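Superoxide dismutase [Ni] (Streptomyces coelicolor, PDB 1T6U) catalyses the nickel-dependent dismutation of superoxide to hydrogen peroxide and dioxygen, working as a hollow, roughly spherical homohexamer. Local coordinates at residues V57-Y62 with E73-V78. The protein carries 1 engineered substitution. Numbering follows the deposited sequence.
Sequences VLWSDY and ELHQLV
The indole N-H of W59 reaches across to the imidazole of H75, where NE1 donates to ND1 over 2.9 Å with an angle of 155° at the hydrogen. Each nitrogen lies close to the plane of the other's ring, yet the planes stand at 86° to one another, so the two rings meet rim to rim and neither covers the other's face. This is a worked example of how bonds at both nitrogens orient an imidazole: because ND1 accepts from the indole, the proton of a neutral H75 is expected on NE2, which is hydrogen-bonded to OE1 of Q76 of a neighbouring subunit. W59 is brought here by CG standing anti to the backbone N (chi1 -180°), which projects the indole from helix 34-62 toward helix 74-89.

Over one face of the indole sits V78. Its CG2 lies 3.7 Å from W59 CD1, while CG1 makes an off-centre CH-pi contact, 4.1 Å from the centroid of the five-membered ring of W59. Both methyls thus lie over the same face of the five-membered ring, CG1 nearer CG and CB of W59, CG2 nearer CD1, and F68 adds further aromatic contacts, stacking on H75 and meeting W59 at an inclined angle. A leucine in place of W59 would probably leave H75 ND1 without its donor, hold the imidazole less firmly, and take the flat face away from V78. The arrangement is buried helix-to-helix packing within the four-helix bundle of nickel superoxide dismutase, away from the metal site and continuous with a subunit interface of the hexamer.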
loop_
_atom_site.group_PDB
_atom_site.type_symbol
_atom_site.label_atom_id
_atom_site.label_comp_id
_atom_site.label_asym_id
_atom_site.label_seq_id
_atom_site.Cartn_x
_atom_site.Cartn_y
_atom_site.Cartn_z
ATOM N N VAL A 57 -3.332 3.090 16.490
ATOM C CA VAL A 57 -1.992 2.792 16.971
ATOM C C VAL A 57 -1.715 3.452 18.314
ATOM O O VAL A 57 -1.122 2.852 19.213
ATOM C CB VAL A 57 -0.980 3.235 15.883
ATOM C CG1 VAL A 57 0.419 3.368 16.459
ATOM C CG2 VAL A 57 -0.986 2.264 14.690
ATOM N N LEU A 58 -2.107 4.720 18.491
ATOM C CA LEU A 58 -1.915 5.312 19.814
ATOM C C LEU A 58 -2.531 4.433 20.916
ATOM O O LEU A 58 -1.910 4.183 21.974
ATOM C CB LEU A 58 -2.535 6.703 19.871
ATOM C CG LEU A 58 -1.855 7.828 19.099
ATOM C CD1 LEU A 58 -2.708 9.076 19.043
ATOM C CD2 LEU A 58 -0.490 8.186 19.674
ATOM N N TRP A 59 -3.762 4.011 20.615
ATOM C CA TRP A 59 -4.601 3.266 21.559
ATOM C C TRP A 59 -4.018 1.891 21.882
ATOM O O TRP A 59 -3.921 1.465 23.049
ATOM C CB TRP A 59 -6.011 3.099 21.030
ATOM C CG TRP A 59 -6.959 2.359 21.904
ATOM C CD1 TRP A 59 -7.331 2.735 23.181
ATOM C CD2 TRP A 59 -7.651 1.149 21.606
ATOM N NE1 TRP A 59 -8.217 1.813 23.664
ATOM C CE2 TRP A 59 -8.435 0.825 22.722
ATOM C CE3 TRP A 59 -7.701 0.292 20.498
ATOM C CZ2 TRP A 59 -9.240 -0.315 22.746
ATOM C CZ3 TRP A 59 -8.498 -0.834 20.526
ATOM C CH2 TRP A 59 -9.279 -1.138 21.661
ATOM N N SER A 60 -3.627 1.177 20.805
ATOM C CA SER A 60 -3.146 -0.185 21.041
ATOM C C SER A 60 -1.689 -0.244 21.454
ATOM O O SER A 60 -1.239 -1.111 22.196
ATOM C CB SER A 60 -3.300 -1.080 19.804
ATOM O OG SER A 60 -2.564 -0.556 18.686
ATOM N N ASP A 61 -0.875 0.675 20.935
ATOM C CA ASP A 61 0.573 0.520 21.076
ATOM C C ASP A 61 1.182 1.492 22.073
ATOM O O ASP A 61 2.070 1.072 22.793
ATOM C CB ASP A 61 1.215 0.699 19.696
ATOM C CG ASP A 61 0.881 -0.363 18.665
ATOM O OD1 ASP A 61 0.014 -1.219 18.867
ATOM O OD2 ASP A 61 1.519 -0.325 17.577
ATOM N N TYR A 62 0.732 2.728 22.112
ATOM C CA TYR A 62 1.267 3.684 23.097
ATOM C C TYR A 62 0.613 3.513 24.444
ATOM O O TYR A 62 1.270 3.333 25.501
ATOM C CB TYR A 62 1.125 5.149 22.597
ATOM C CG TYR A 62 1.555 6.040 23.759
ATOM C CD1 TYR A 62 2.889 6.270 24.034
ATOM C CD2 TYR A 62 0.625 6.651 24.569
ATOM C CE1 TYR A 62 3.303 7.071 25.084
ATOM C CE2 TYR A 62 1.024 7.447 25.644
ATOM C CZ TYR A 62 2.367 7.667 25.900
ATOM O OH TYR A 62 2.799 8.456 26.941
ATOM N N GLU A 73 -12.330 6.629 30.733
ATOM C CA GLU A 73 -13.069 7.072 29.561
ATOM C C GLU A 73 -12.289 6.924 28.278
ATOM O O GLU A 73 -12.873 7.139 27.217
ATOM C CB GLU A 73 -13.406 8.569 29.722
ATOM C CG GLU A 73 -12.220 9.490 29.455
ATOM C CD GLU A 73 -11.348 9.874 30.627
ATOM O OE1 GLU A 73 -11.184 9.069 31.579
ATOM O OE2 GLU A 73 -10.828 11.020 30.543
ATOM N N LEU A 74 -11.024 6.589 28.319
ATOM C CA LEU A 74 -10.132 6.601 27.169
ATOM C C LEU A 74 -10.483 5.576 26.115
ATOM O O LEU A 74 -10.495 5.852 24.918
ATOM C CB LEU A 74 -8.686 6.398 27.663
ATOM C CG LEU A 74 -7.647 6.454 26.538
ATOM C CD1 LEU A 74 -7.751 7.721 25.677
ATOM C CD2 LEU A 74 -6.230 6.342 27.098
ATOM N N HIS A 75 -10.836 4.361 26.547
ATOM C CA HIS A 75 -11.288 3.378 25.566
ATOM C C HIS A 75 -12.447 3.875 24.720
ATOM O O HIS A 75 -12.415 3.768 23.495
ATOM C CB HIS A 75 -11.721 2.072 26.264
ATOM C CG HIS A 75 -10.634 1.211 26.775
ATOM N ND1 HIS A 75 -9.405 1.101 26.176
ATOM C CD2 HIS A 75 -10.589 0.378 27.834
ATOM C CE1 HIS A 75 -8.649 0.231 26.867
ATOM N NE2 HIS A 75 -9.362 -0.214 27.888
ATOM N N GLN A 76 -13.489 4.385 25.374
ATOM C CA GLN A 76 -14.670 4.901 24.667
ATOM C C GLN A 76 -14.333 6.140 23.876
ATOM O O GLN A 76 -14.907 6.331 22.778
ATOM C CB GLN A 76 -15.823 5.192 25.622
ATOM C CG GLN A 76 -17.118 5.515 24.901
ATOM C CD GLN A 76 -17.700 4.358 24.138
ATOM O OE1 GLN A 76 -17.868 3.256 24.661
ATOM N NE2 GLN A 76 -18.024 4.572 22.864
ATOM N N LEU A 77 -13.436 6.965 24.377
ATOM C CA LEU A 77 -13.005 8.124 23.621
ATOM C C LEU A 77 -12.356 7.701 22.309
ATOM O O LEU A 77 -12.675 8.269 21.253
ATOM C CB LEU A 77 -12.057 8.960 24.458
ATOM C CG LEU A 77 -11.339 10.099 23.712
ATOM C CD1 LEU A 77 -12.361 11.093 23.208
ATOM C CD2 LEU A 77 -10.333 10.705 24.682
ATOM N N VAL A 78 -11.459 6.721 22.348
ATOM C CA VAL A 78 -10.807 6.318 21.088
ATOM C C VAL A 78 -11.853 5.742 20.127
ATOM O O VAL A 78 -11.841 6.037 18.933
ATOM C CB VAL A 78 -9.674 5.336 21.371
ATOM C CG1 VAL A 78 -9.143 4.726 20.084
ATOM C CG2 VAL A 78 -8.537 6.025 22.149
#